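Local coordinates for Tv2483 (Treponema vincentii, PDB 6DET), which binds L-arginine selectively and probably delivers it, as the lipoprotein substrate-binding component, to an amino-acid ABC transporter, at residues Leu38-Ser43 with Ile96-Ser101; Gln86-Leu91 with Gln111-Cys116; Pro47-Arg52 with Val59-Asp64. One frame throughout, in Å; residues are numbered along the deposited sequence. Where two conformers were deposited one is given.

Contact 1: residues Leu38-Ser43 with Ile96-Ser101. With ARG (arginine), chain B.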
ATOM      1  N   LEU A  38      -4.471  16.088  10.728  1.00 38.70           N
ATOM      2  CA  LEU A  38      -3.506  15.414   9.886  1.00 36.65           C
ATOM      3  C   LEU A  38      -4.268  14.923   8.670  1.00 37.04           C
ATOM      4  O   LEU A  38      -5.306  14.271   8.825  1.00 38.85           O
ATOM      5  CB  LEU A  38      -2.841  14.242  10.590  1.00 32.13           C
ATOM      6  CG  LEU A  38      -1.748  13.556   9.767  1.00 38.07           C
ATOM      7  CD1 LEU A  38      -0.481  14.398   9.651  1.00 33.75           C
ATOM      8  CD2 LEU A  38      -1.395  12.193  10.364  1.00 37.08           C
ATOM      9  N   VAL A  39      -3.800  15.307   7.490  1.00 32.46           N
ATOM     10  CA  VAL A  39      -4.448  14.927   6.230  1.00 32.70           C
ATOM     11  C   VAL A  39      -3.729  13.699   5.692  1.00 39.58           C
ATOM     12  O   VAL A  39      -2.545  13.761   5.323  1.00 37.93           O
ATOM     13  CB  VAL A  39      -4.444  16.079   5.219  1.00 40.83           C
ATOM     14  CG1 VAL A  39      -5.065  15.631   3.900  1.00 37.89           C
ATOM     15  CG2 VAL A  39      -5.192  17.291   5.785  1.00 42.88           C
ATOM     16  N   ILE A  40      -4.439  12.570   5.665  1.00 33.87           N
ATOM     17  CA  ILE A  40      -3.875  11.279   5.270  1.00 31.61           C
ATOM     18  C   ILE A  40      -4.434  10.980   3.877  1.00 35.29           C
ATOM     19  O   ILE A  40      -5.635  10.757   3.736  1.00 35.55           O
ATOM     20  CB  ILE A  40      -4.254  10.157   6.256  1.00 32.69           C
ATOM     21  CG1 ILE A  40      -3.826  10.498   7.700  1.00 35.96           C
ATOM     22  CG2 ILE A  40      -3.655   8.815   5.813  1.00 32.41           C
ATOM     23  CD1 ILE A  40      -5.012  10.774   8.599  1.00 38.88           C
ATOM     24  N   GLY A  41      -3.593  11.029   2.849  1.00 33.26           N
ATOM     25  CA  GLY A  41      -4.032  10.695   1.503  1.00 34.76           C
ATOM     26  C   GLY A  41      -4.147   9.191   1.340  1.00 33.05           C
ATOM     27  O   GLY A  41      -3.242   8.445   1.724  1.00 32.10           O
ATOM     28  N   VAL A  42      -5.257   8.745   0.747  1.00 34.46           N
ATOM     29  CA  VAL A  42      -5.497   7.317   0.562  1.00 37.54           C
ATOM     30  C   VAL A  42      -6.101   7.102  -0.812  1.00 32.63           C
ATOM     31  O   VAL A  42      -6.853   7.942  -1.326  1.00 37.48           O
ATOM     32  CB  VAL A  42      -6.444   6.727   1.641  1.00 34.99           C
ATOM     33  CG1 VAL A  42      -5.761   6.696   3.014  1.00 36.36           C
ATOM     34  CG2 VAL A  42      -7.727   7.543   1.725  1.00 38.51           C
ATOM     35  N   SER A  43      -5.795   5.936  -1.384  1.00 31.84           N
ATOM     36  CA  SER A  43      -6.667   5.366  -2.399  1.00 33.69           C
ATOM     37  C   SER A  43      -7.802   4.651  -1.672  1.00 45.96           C
ATOM     38  O   SER A  43      -7.564   3.740  -0.877  1.00 39.70           O
ATOM     39  CB  SER A  43      -5.893   4.396  -3.287  1.00 36.35           C
ATOM     40  OG  SER A  43      -4.886   5.032  -4.088  1.00 35.71           O
ATOM     41  N   ILE A  96      -1.976  17.080   1.085  1.00 34.91           N
ATOM     42  CA  ILE A  96      -1.975  16.056   2.124  1.00 32.77           C
ATOM     43  C   ILE A  96      -0.699  16.194   2.947  1.00 37.49           C
ATOM     44  O   ILE A  96       0.258  16.852   2.542  1.00 36.02           O
ATOM     45  CB  ILE A  96      -2.088  14.643   1.553  1.00 31.54           C
ATOM     46  CG1 ILE A  96      -0.888  14.343   0.643  1.00 35.98           C
ATOM     47  CG2 ILE A  96      -3.398  14.580   0.757  1.00 31.95           C
ATOM     48  CD1 ILE A  96      -0.953  12.957  -0.139  1.00 35.82           C
ATOM     49  N   ASP A  97      -0.694  15.525   4.102  1.00 32.62           N
ATOM     50  CA  ASP A  97       0.471  15.502   4.995  1.00 33.85           C
ATOM     51  C   ASP A  97       1.231  14.183   4.941  1.00 35.45           C
ATOM     52  O   ASP A  97       2.403  14.131   5.350  1.00 32.04           O
ATOM     53  CB  ASP A  97       0.033  15.767   6.443  1.00 34.10           C
ATOM     54  CG  ASP A  97      -0.542  17.174   6.628  1.00 37.40           C
ATOM     55  OD1 ASP A  97       0.043  18.135   6.086  1.00 34.14           O
ATOM     56  OD2 ASP A  97      -1.567  17.319   7.319  1.00 39.04           O
ATOM     57  N   CYS A  98       0.586  13.121   4.483  1.00 31.92           N
ATOM     58  CA  CYS A  98       1.223  11.811   4.425  1.00 29.72           C
ATOM     59  C   CYS A  98       0.393  10.933   3.503  1.00 28.57           C
ATOM     60  O   CYS A  98      -0.713  11.308   3.087  1.00 30.60           O
ATOM     61  CB  CYS A  98       1.348  11.196   5.813  1.00 32.72           C
ATOM     62  SG  CYS A  98      -0.196  10.842   6.635  1.00 33.04           S
ATOM     63  N   ILE A  99       0.949   9.763   3.173  1.00 28.38           N
ATOM     64  CA  ILE A  99       0.344   8.832   2.217  1.00 28.81           C
ATOM     65  C   ILE A  99       0.298   7.457   2.865  1.00 29.23           C
ATOM     66  O   ILE A  99       1.306   7.000   3.406  1.00 29.64           O
ATOM     67  CB  ILE A  99       1.141   8.738   0.905  1.00 28.47           C
ATOM     68  CG1 ILE A  99       1.404  10.124   0.296  1.00 29.64           C
ATOM     69  CG2 ILE A  99       0.359   7.878  -0.110  1.00 28.77           C
ATOM     70  CD1 ILE A  99       2.540  10.126  -0.711  1.00 33.81           C
ATOM     71  N   ALA A 100      -0.883   6.841   2.867  1.00 28.32           N
ATOM     72  CA  ALA A 100      -1.067   5.481   3.354  1.00 29.75           C
ATOM     73  C   ALA A 100      -1.642   4.658   2.189  1.00 30.58           C
ATOM     74  O   ALA A 100      -1.236   4.871   1.045  1.00 33.45           O
ATOM     75  CB  ALA A 100      -1.946   5.495   4.613  1.00 29.90           C
ATOM     76  N   SER A 101      -2.542   3.709   2.457  1.00 29.54           N
ATOM     77  CA  SER A 101      -3.102   2.819   1.424  1.00 24.70           C
ATOM     78  C   SER A 101      -2.091   1.809   0.895  1.00 28.22           C
ATOM     79  O   SER A 101      -2.116   1.451  -0.286  1.00 33.99           O
ATOM     80  CB  SER A 101      -3.701   3.626   0.253  1.00 25.90           C
ATOM     81  OG  SER A 101      -4.793   4.302   0.755  1.00 37.85           O
TER
HETATM   82  N   ARG B 500       2.079  -0.781  -2.798  1.00 27.15           N
HETATM   83  CA  ARG B 500       1.547   0.107  -3.864  1.00 34.97           C
HETATM   84  C   ARG B 500       2.418   1.355  -3.963  1.00 36.76           C
HETATM   85  O   ARG B 500       3.129   1.661  -2.987  1.00 30.75           O
HETATM   86  CB  ARG B 500       0.102   0.511  -3.573  1.00 31.47           C
HETATM   87  CG  ARG B 500      -0.898  -0.639  -3.631  1.00 33.97           C
HETATM   88  CD  ARG B 500      -2.322  -0.238  -3.258  1.00 34.94           C
HETATM   89  NE  ARG B 500      -2.854   0.704  -4.223  1.00 33.12           N
HETATM   90  CZ  ARG B 500      -3.049   1.999  -3.999  1.00 33.39           C
HETATM   91  NH1 ARG B 500      -3.505   2.749  -5.005  1.00 33.84           N
HETATM   92  NH2 ARG B 500      -2.779   2.544  -2.812  1.00 32.76           N
HETATM   93  OXT ARG B 500       2.390   2.046  -4.990  1.00 29.36           O
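Two neighbouring parallel strands in the sheet of a solute-binding protein lobe, 37-42 and 98-104, meet here and run out into the arginine pocket. The axes of the two short strand segments approach to 4.7 Å, at 41°. G41 bonds through both its N and its O: the N donates to C98 O at 2.9 Å, and the O receives A100 N in a nearly straight bond (N-H...O 176°). At the entry end the D97 carboxylate adds to the backbone bonding. With CG beside its own N (chi1 -65°), it presents the anti side of OD2 to V39 N at 3.0 Å, the donor tilted out of the carboxylate plane, while V39 O accepts D97 N at 2.8 Å; the other oxygen, OD1, is salt-bridged to R224. On one face I40 CG1 lies 3.8 Å from C98 SG and I40 CG2 reaches A100 CB, with F66 of helix 61-73 packing against I40. V39 and I96 side chains cross at about a right angle, CG1 against CG2. At the pocket end S43 and S101 both reach the guanidinium of the bound arginine: NH1 donates to S43 OG at 2.8 Å, and NH2 to the main-chain S101 O, also at 2.8 Å.

Contact 2: residues Gln86-Leu91 with Gln111-Cys116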
ATOM      1  N   GLN A  86      -0.828  11.069  -8.514  1.00 39.03           N
ATOM      2  CA  GLN A  86      -0.583  12.445  -8.092  1.00 49.16           C
ATOM      3  C   GLN A  86      -0.012  12.547  -6.686  1.00 38.68           C
ATOM      4  O   GLN A  86       0.136  13.665  -6.175  1.00 34.33           O
ATOM      5  CB  GLN A  86      -1.892  13.256  -8.134  1.00 48.68           C
ATOM      6  CG  GLN A  86      -2.466  13.495  -9.528  1.00 58.66           C
ATOM      7  CD  GLN A  86      -1.437  14.067 -10.470  1.00 63.10           C
ATOM      8  OE1 GLN A  86      -0.952  15.177 -10.269  1.00 61.03           O
ATOM      9  NE2 GLN A  86      -1.066  13.295 -11.487  1.00 77.46           N
ATOM     10  N   LYS A  87       0.282  11.413  -6.040  1.00 34.67           N
ATOM     11  CA  LYS A  87       0.530  11.426  -4.605  1.00 38.45           C
ATOM     12  C   LYS A  87       1.741  12.280  -4.255  1.00 37.40           C
ATOM     13  O   LYS A  87       1.728  12.983  -3.241  1.00 31.97           O
ATOM     14  CB  LYS A  87       0.684   9.979  -4.078  1.00 35.10           C
ATOM     15  CG  LYS A  87       1.797   9.129  -4.687  1.00 33.53           C
ATOM     16  CD  LYS A  87       1.715   7.692  -4.180  1.00 33.40           C
ATOM     17  CE  LYS A  87       2.710   6.822  -4.930  1.00 34.37           C
ATOM     18  NZ  LYS A  87       2.307   6.707  -6.383  1.00 40.70           N
ATOM     19  N   GLU A  88       2.794  12.252  -5.074  1.00 36.62           N
ATOM     20  CA  GLU A  88       3.994  13.026  -4.746  1.00 37.21           C
ATOM     21  C   GLU A  88       3.720  14.531  -4.800  1.00 37.68           C
ATOM     22  O   GLU A  88       4.176  15.292  -3.931  1.00 41.68           O
ATOM     23  CB  GLU A  88       5.122  12.658  -5.707  1.00 41.11           C
ATOM     24  CG  GLU A  88       6.444  13.230  -5.257  1.00 38.33           C
ATOM     25  CD  GLU A  88       7.601  12.908  -6.180  1.00 47.69           C
ATOM     26  OE1 GLU A  88       7.362  12.417  -7.304  1.00 52.04           O
ATOM     27  OE2 GLU A  88       8.758  13.169  -5.773  1.00 44.83           O
ATOM     28  N   ILE A  89       3.001  14.970  -5.825  1.00 39.49           N
ATOM     29  CA  ILE A  89       2.653  16.383  -5.952  1.00 41.25           C
ATOM     30  C   ILE A  89       1.713  16.814  -4.836  1.00 40.41           C
ATOM     31  O   ILE A  89       1.882  17.888  -4.252  1.00 43.72           O
ATOM     32  CB  ILE A  89       2.028  16.648  -7.338  1.00 40.30           C
ATOM     33  CG1 ILE A  89       3.002  16.282  -8.463  1.00 63.10           C
ATOM     34  CG2 ILE A  89       1.578  18.119  -7.450  1.00 46.12           C
ATOM     35  CD1 ILE A  89       4.373  16.934  -8.373  1.00 88.94           C
ATOM     36  N   LEU A  90       0.698  16.000  -4.525  1.00 41.14           N
ATOM     37  CA  LEU A  90      -0.255  16.392  -3.486  1.00 39.19           C
ATOM     38  C   LEU A  90       0.432  16.527  -2.135  1.00 38.26           C
ATOM     39  O   LEU A  90       0.120  17.435  -1.350  1.00 40.89           O
ATOM     40  CB  LEU A  90      -1.386  15.381  -3.402  1.00 39.68           C
ATOM     41  CG  LEU A  90      -2.253  15.355  -4.692  1.00 36.83           C
ATOM     42  CD1 LEU A  90      -3.112  14.100  -4.685  1.00 45.12           C
ATOM     43  CD2 LEU A  90      -3.073  16.586  -4.766  1.00 41.16           C
ATOM     44  N   LEU A  91       1.365  15.618  -1.849  1.00 36.60           N
ATOM     45  CA  LEU A  91       2.140  15.692  -0.614  1.00 33.39           C
ATOM     46  C   LEU A  91       3.057  16.913  -0.601  1.00 33.04           C
ATOM     47  O   LEU A  91       3.076  17.690   0.368  1.00 35.30           O
ATOM     48  CB  LEU A  91       2.942  14.400  -0.469  1.00 33.84           C
ATOM     49  CG  LEU A  91       3.829  14.270   0.776  1.00 32.38           C
ATOM     50  CD1 LEU A  91       2.968  14.225   2.020  1.00 30.54           C
ATOM     51  CD2 LEU A  91       4.712  13.020   0.678  1.00 32.44           C
ATOM     52  N   GLN A 111      14.627   8.553  -2.061  1.00 45.91           N
ATOM     53  CA  GLN A 111      15.107   9.839  -2.553  1.00 49.41           C
ATOM     54  C   GLN A 111      13.990  10.856  -2.743  1.00 39.34           C
ATOM     55  O   GLN A 111      14.273  11.994  -3.119  1.00 42.43           O
ATOM     56  CB  GLN A 111      15.833   9.675  -3.893  1.00 47.96           C
ATOM     57  CG  GLN A 111      16.844   8.556  -3.953  1.00 63.81           C
ATOM     58  CD  GLN A 111      17.934   8.699  -2.920  1.00 77.69           C
ATOM     59  OE1 GLN A 111      18.315   9.811  -2.554  1.00 78.65           O
ATOM     60  NE2 GLN A 111      18.442   7.570  -2.438  1.00 91.60           N
ATOM     61  N   HIS A 112      12.733  10.477  -2.522  1.00 35.63           N
ATOM     62  CA  HIS A 112      11.609  11.368  -2.780  1.00 39.22           C
ATOM     63  C   HIS A 112      10.734  11.589  -1.571  1.00 32.51           C
ATOM     64  O   HIS A 112       9.911  12.517  -1.583  1.00 34.65           O
ATOM     65  CB  HIS A 112      10.710  10.809  -3.896  1.00 43.80           C
ATOM     66  CG  HIS A 112      11.356  10.759  -5.240  1.00 58.34           C
ATOM     67  ND1 HIS A 112      10.940  11.549  -6.289  1.00 64.46           N
ATOM     68  CD2 HIS A 112      12.370  10.000  -5.716  1.00 55.41           C
ATOM     69  CE1 HIS A 112      11.677  11.288  -7.353  1.00 63.48           C
ATOM     70  NE2 HIS A 112      12.551  10.351  -7.032  1.00 60.62           N
ATOM     71  N   TYR A 113      10.864  10.762  -0.544  1.00 32.06           N
ATOM     72  CA  TYR A 113       9.974  10.767   0.607  1.00 30.44           C
ATOM     73  C   TYR A 113      10.758  10.451   1.864  1.00 35.98           C
ATOM     74  O   TYR A 113      11.777   9.744   1.819  1.00 34.47           O
ATOM     75  CB  TYR A 113       8.861   9.703   0.498  1.00 29.37           C
ATOM     76  CG  TYR A 113       7.970   9.759  -0.727  1.00 29.26           C
ATOM     77  CD1 TYR A 113       6.793  10.492  -0.710  1.00 33.17           C
ATOM     78  CD2 TYR A 113       8.269   9.024  -1.877  1.00 34.20           C
ATOM     79  CE1 TYR A 113       5.951  10.517  -1.791  1.00 34.06           C
ATOM     80  CE2 TYR A 113       7.441   9.053  -2.973  1.00 38.10           C
ATOM     81  CZ  TYR A 113       6.278   9.799  -2.926  1.00 36.89           C
ATOM     82  OH  TYR A 113       5.428   9.825  -4.015  1.00 36.87           O
ATOM     83  N   ARG A 114      10.243  10.950   2.989  1.00 34.13           N
ATOM     84  CA  ARG A 114      10.646  10.502   4.317  1.00 32.24           C
ATOM     85  C   ARG A 114       9.646   9.443   4.749  1.00 34.49           C
ATOM     86  O   ARG A 114       8.446   9.707   4.798  1.00 31.68           O
ATOM     87  CB  ARG A 114      10.663  11.658   5.324  1.00 31.30           C
ATOM     88  CG  ARG A 114      11.072  11.217   6.753  1.00 34.49           C
ATOM     89  CD  ARG A 114      11.159  12.393   7.715  1.00 33.16           C
ATOM     90  NE  ARG A 114      12.209  13.329   7.328  1.00 36.36           N
ATOM     91  CZ  ARG A 114      13.460  13.291   7.766  1.00 40.18           C
ATOM     92  NH1 ARG A 114      13.845  12.346   8.629  1.00 42.59           N
ATOM     93  NH2 ARG A 114      14.328  14.194   7.330  1.00 40.24           N
ATOM     94  N   MET A 115      10.118   8.236   5.023  1.00 28.95           N
ATOM     95  CA  MET A 115       9.214   7.129   5.299  1.00 29.36           C
ATOM     96  C   MET A 115       9.364   6.685   6.751  1.00 30.40           C
ATOM     97  O   MET A 115      10.467   6.709   7.315  1.00 33.19           O
ATOM     98  CB  MET A 115       9.467   5.980   4.309  1.00 35.95           C
ATOM     99  CG  MET A 115       9.058   6.407   2.885  1.00 39.21           C
ATOM    100  SD  MET A 115       9.391   5.255   1.518  1.00 40.46           S
ATOM    101  CE  MET A 115      11.145   5.481   1.371  1.00 43.03           C
ATOM    102  N   CYS A 116       8.247   6.341   7.383  0.62 28.59           N
ATOM    103  CA  CYS A 116       8.324   5.960   8.782  0.62 25.89           C
ATOM    104  C   CYS A 116       8.654   4.476   8.879  0.62 28.06           C
ATOM    105  O   CYS A 116       8.584   3.734   7.897  0.62 28.19           O
ATOM    106  CB  CYS A 116       7.024   6.263   9.512  0.62 32.87           C
ATOM    107  SG  CYS A 116       5.677   5.158   9.069  0.62 30.01           S
TER
HETATM  108  O   HOH W   1       9.615  14.365  -3.575  1.00 40.98           O
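E88 and H112 meet with the carboxylate and imidazole planes turned 60° apart. The glutamate has its CG anti to the backbone N (chi1 -169°) and stays extended beyond it, which carries OE2 outward to the edge of the imidazole. There H112 ND1 donates to E88 OE2 at 2.8 Å; the oxygen lies in the ring plane, whereas the nitrogen comes from the syn side of the carboxylate and 32° out of its plane. A water gives OE2 a second donor and also donates to H112 O at 2.7 Å, so the same carboxylate oxygen is tied to both side chain and backbone of the histidine. Y113 points its phenol at the helix alongside this pair. Its OH comes within 3.3 Å of E88 CB and also nears K87 CG, the lysine chain crossing the tyrosine at about a right angle. L91 CD2 meets the Y113 ring at its edge, in plane, 3.6 Å from CD1, while F103 makes an edge-to-face contact with the same ring. K87 NZ turns to other partners, the carbonyls of W84 and D150. A His-carboxylate hydrogen bond and the packing of Y113 thus join helix 87-92 to segment 111-116 in this family 3 solute-binding protein fold.

Contact 3: residues Pro47-Arg52 with Val59-Asp64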
ATOM      1  N   PRO A  47      -8.562  -3.029  -0.827  1.00 34.54           N
ATOM      2  CA  PRO A  47      -9.180  -3.935   0.158  1.00 37.74           C
ATOM      3  C   PRO A  47      -8.356  -4.073   1.435  1.00 34.47           C
ATOM      4  O   PRO A  47      -7.126  -3.968   1.423  1.00 32.68           O
ATOM      5  CB  PRO A  47      -9.279  -5.275  -0.596  1.00 40.98           C
ATOM      6  CG  PRO A  47      -9.319  -4.882  -2.077  1.00 39.13           C
ATOM      7  CD  PRO A  47      -8.355  -3.690  -2.132  1.00 35.27           C
ATOM      8  N   ILE A  48      -9.066  -4.292   2.552  1.00 33.28           N
ATOM      9  CA  ILE A  48      -8.497  -4.411   3.905  1.00 33.23           C
ATOM     10  C   ILE A  48      -7.861  -3.130   4.453  1.00 34.95           C
ATOM     11  O   ILE A  48      -8.114  -2.761   5.607  1.00 40.27           O
ATOM     12  CB  ILE A  48      -7.495  -5.582   3.966  1.00 36.32           C
ATOM     13  CG1 ILE A  48      -8.066  -6.808   3.232  1.00 35.62           C
ATOM     14  CG2 ILE A  48      -7.201  -5.911   5.414  1.00 34.98           C
ATOM     15  CD1 ILE A  48      -7.222  -8.106   3.366  1.00 43.09           C
ATOM     16  N   LEU A  49      -7.021  -2.443   3.668  1.00 32.66           N
ATOM     17  CA  LEU A  49      -6.259  -1.305   4.194  1.00 30.94           C
ATOM     18  C   LEU A  49      -7.065  -0.002   4.225  1.00 33.07           C
ATOM     19  O   LEU A  49      -6.966   0.762   5.193  1.00 32.29           O
ATOM     20  CB  LEU A  49      -5.005  -1.097   3.348  1.00 33.54           C
ATOM     21  CG  LEU A  49      -3.989  -2.265   3.278  1.00 31.73           C
ATOM     22  CD1 LEU A  49      -2.791  -1.831   2.430  1.00 33.10           C
ATOM     23  CD2 LEU A  49      -3.555  -2.685   4.673  1.00 33.27           C
ATOM     24  N   SER A  50      -7.831   0.289   3.173  1.00 33.22           N
ATOM     25  CA  SER A  50      -8.545   1.562   3.068  1.00 31.87           C
ATOM     26  C   SER A  50      -9.533   1.470   1.923  1.00 32.77           C
ATOM     27  O   SER A  50      -9.160   1.719   0.774  1.00 36.77           O
ATOM     28  CB  SER A  50      -7.610   2.756   2.824  1.00 38.37           C
ATOM     29  OG  SER A  50      -6.779   2.543   1.697  1.00 40.30           O
ATOM     30  N   PHE A  51     -10.767   1.097   2.249  1.00 34.45           N
ATOM     31  CA  PHE A  51     -11.808   0.830   1.259  1.00 35.49           C
ATOM     32  C   PHE A  51     -13.136   1.356   1.801  1.00 38.25           C
ATOM     33  O   PHE A  51     -13.235   1.793   2.951  1.00 38.10           O
ATOM     34  CB  PHE A  51     -11.886  -0.663   0.932  1.00 35.59           C
ATOM     35  CG  PHE A  51     -12.356  -1.505   2.082  1.00 43.74           C
ATOM     36  CD1 PHE A  51     -11.459  -1.932   3.055  1.00 35.46           C
ATOM     37  CD2 PHE A  51     -13.691  -1.862   2.207  1.00 38.99           C
ATOM     38  CE1 PHE A  51     -11.892  -2.685   4.139  1.00 44.58           C
ATOM     39  CE2 PHE A  51     -14.128  -2.623   3.275  1.00 45.05           C
ATOM     40  CZ  PHE A  51     -13.218  -3.042   4.248  1.00 45.64           C
ATOM     41  N   ARG A  52     -14.174   1.341   0.948  1.00 42.83           N
ATOM     42  CA  ARG A  52     -15.505   1.828   1.326  1.00 50.50           C
ATOM     43  C   ARG A  52     -16.387   0.679   1.807  1.00 43.26           C
ATOM     44  O   ARG A  52     -16.569  -0.307   1.091  1.00 43.47           O
ATOM     45  CB  ARG A  52     -16.196   2.518   0.142  1.00 53.16           C
ATOM     46  CG  ARG A  52     -15.454   3.714  -0.413  1.00 49.09           C
ATOM     47  CD  ARG A  52     -15.886   5.003   0.262  1.00 54.23           C
ATOM     48  NE  ARG A  52     -15.105   6.160  -0.160  1.00 53.79           N
ATOM     49  CZ  ARG A  52     -15.211   7.356   0.406  1.00 55.72           C
ATOM     50  NH1 ARG A  52     -16.078   7.540   1.404  1.00 57.42           N
ATOM     51  NH2 ARG A  52     -14.456   8.367  -0.020  1.00 54.03           N
ATOM     52  N   VAL A  59     -12.871   2.666   5.639  1.00 35.27           N
ATOM     53  CA  VAL A  59     -12.535   1.776   6.746  1.00 36.41           C
ATOM     54  C   VAL A  59     -11.298   0.997   6.349  1.00 35.57           C
ATOM     55  O   VAL A  59     -10.935   0.926   5.172  1.00 35.35           O
ATOM     56  CB  VAL A  59     -13.683   0.806   7.096  1.00 44.18           C
ATOM     57  CG1 VAL A  59     -14.884   1.569   7.645  1.00 50.04           C
ATOM     58  CG2 VAL A  59     -14.090  -0.009   5.867  1.00 38.34           C
ATOM     59  N   GLY A  60     -10.639   0.417   7.350  1.00 31.62           N
ATOM     60  CA  GLY A  60      -9.574  -0.501   7.046  1.00 32.70           C
ATOM     61  C   GLY A  60      -8.462  -0.416   8.064  1.00 31.72           C
ATOM     62  O   GLY A  60      -8.522   0.371   9.015  1.00 33.41           O
ATOM     63  N   TYR A  61      -7.454  -1.258   7.853  1.00 28.87           N
ATOM     64  CA  TYR A  61      -6.327  -1.355   8.774  1.00 26.24           C
ATOM     65  C   TYR A  61      -5.619  -0.016   8.910  1.00 30.02           C
ATOM     66  O   TYR A  61      -5.317   0.425  10.024  1.00 33.00           O
ATOM     67  CB  TYR A  61      -5.368  -2.416   8.269  1.00 29.05           C
ATOM     68  CG  TYR A  61      -4.211  -2.742   9.175  1.00 28.32           C
ATOM     69  CD1 TYR A  61      -4.417  -3.218  10.473  1.00 29.09           C
ATOM     70  CD2 TYR A  61      -2.905  -2.637   8.713  1.00 35.32           C
ATOM     71  CE1 TYR A  61      -3.333  -3.564  11.302  1.00 33.21           C
ATOM     72  CE2 TYR A  61      -1.829  -2.990   9.523  1.00 29.50           C
ATOM     73  CZ  TYR A  61      -2.059  -3.454  10.817  1.00 30.21           C
ATOM     74  OH  TYR A  61      -1.030  -3.819  11.649  1.00 32.32           O
ATOM     75  N   ASP A  62      -5.297   0.623   7.774  1.00 29.88           N
ATOM     76  CA  ASP A  62      -4.590   1.904   7.807  1.00 30.84           C
ATOM     77  C   ASP A  62      -5.456   2.966   8.450  1.00 29.04           C
ATOM     78  O   ASP A  62      -4.956   3.849   9.144  1.00 30.02           O
ATOM     79  CB  ASP A  62      -4.204   2.368   6.403  1.00 29.17           C
ATOM     80  CG  ASP A  62      -3.070   1.592   5.782  1.00 30.00           C
ATOM     81  OD1 ASP A  62      -2.484   0.696   6.436  1.00 30.72           O
ATOM     82  OD2 ASP A  62      -2.736   1.910   4.618  1.00 30.22           O
ATOM     83  N   ILE A  63      -6.766   2.882   8.232  1.00 33.65           N
ATOM     84  CA  ILE A  63      -7.683   3.866   8.785  1.00 29.93           C
ATOM     85  C   ILE A  63      -7.765   3.715  10.294  1.00 32.10           C
ATOM     86  O   ILE A  63      -7.777   4.706  11.035  1.00 32.54           O
ATOM     87  CB  ILE A  63      -9.072   3.694   8.129  1.00 34.68           C
ATOM     88  CG1 ILE A  63      -8.957   3.609   6.598  1.00 34.56           C
ATOM     89  CG2 ILE A  63      -9.998   4.792   8.552  1.00 35.72           C
ATOM     90  CD1 ILE A  63      -8.324   4.794   5.933  1.00 36.35           C
ATOM     91  N   ASP A  64      -7.828   2.471  10.783  1.00 32.14           N
ATOM     92  CA  ASP A  64      -7.897   2.279  12.223  1.00 31.52           C
ATOM     93  C   ASP A  64      -6.623   2.794  12.888  1.00 34.34           C
ATOM     94  O   ASP A  64      -6.674   3.447  13.938  1.00 32.80           O
ATOM     95  CB  ASP A  64      -8.111   0.801  12.545  1.00 33.83           C
ATOM     96  CG  ASP A  64      -9.558   0.358  12.369  1.00 35.42           C
ATOM     97  OD1 ASP A  64     -10.442   1.213  12.208  1.00 34.41           O
ATOM     98  OD2 ASP A  64      -9.798  -0.856  12.419  1.00 38.25           O
TER
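I48 reaches the second segment through its carbonyl: I48 O accepts Y61 N at 2.8 Å, within the carbonyl plane, while its side chain packs on W254 and F255 of helix 246-255. L49 repeats the pattern one residue on. Its O takes D62 N at 3.1 Å on a lone pair, although the N-H...O angle is only 135°, and G60 CA adds a C-H...O contact to the same oxygen. Two first-turn amides of helix 61-73 are thus satisfied by the consecutive carbonyls of I48 and L49, from before the hairpin, with G60 at the N-cap. The L49 side chain crosses Y61 and D62 obliquely, CD2 4.0 Å from Y61 CB and about as far from D62 OD1, an oxygen that is hydrogen-bonded to Y119. S50 places CB 3.8 Å from I63 CD1; its hydroxyl instead joins S101 and the carbonyl of S43 beside the ligand site. From here the chain enters a two-stranded antiparallel beta hairpin, 51-52 with 58-59, in which F51 and V59 form a hydrogen-bonded pair. F51 N donates to V59 O at 2.9 Å and V59 N returns a bond to F51 O at 2.8 Å. The F51 side chain, its CG lodged between N and carbonyl carbon (chi1 67°), turns one ring face to the valine in a CH-pi contact. V59 CG2 lies 3.8 Å from the centroid of the F51 ring, offset toward the rim near CZ.

In the fold
Contact 3 is nested along the chain inside the loop closed by contact 1, whereas contacts 1 and 2 interleave their segments. Contact 1 lies between the others: its centre is about 10 Å from that of contact 2 and 12 Å from that of contact 3, and the centres of those two stand about 20 Å apart, without any touch. Strands 37-42, 98-104 and 114-115 belong to one mixed sheet, and helix 87-92 packs on it through L91 against I96 and I99. In the other direction, S50 and D62 link contact 3 to contact 1. The hairpin and helix start of 47-64 are thereby tied to the strand ends that hold the arginine guanidinium.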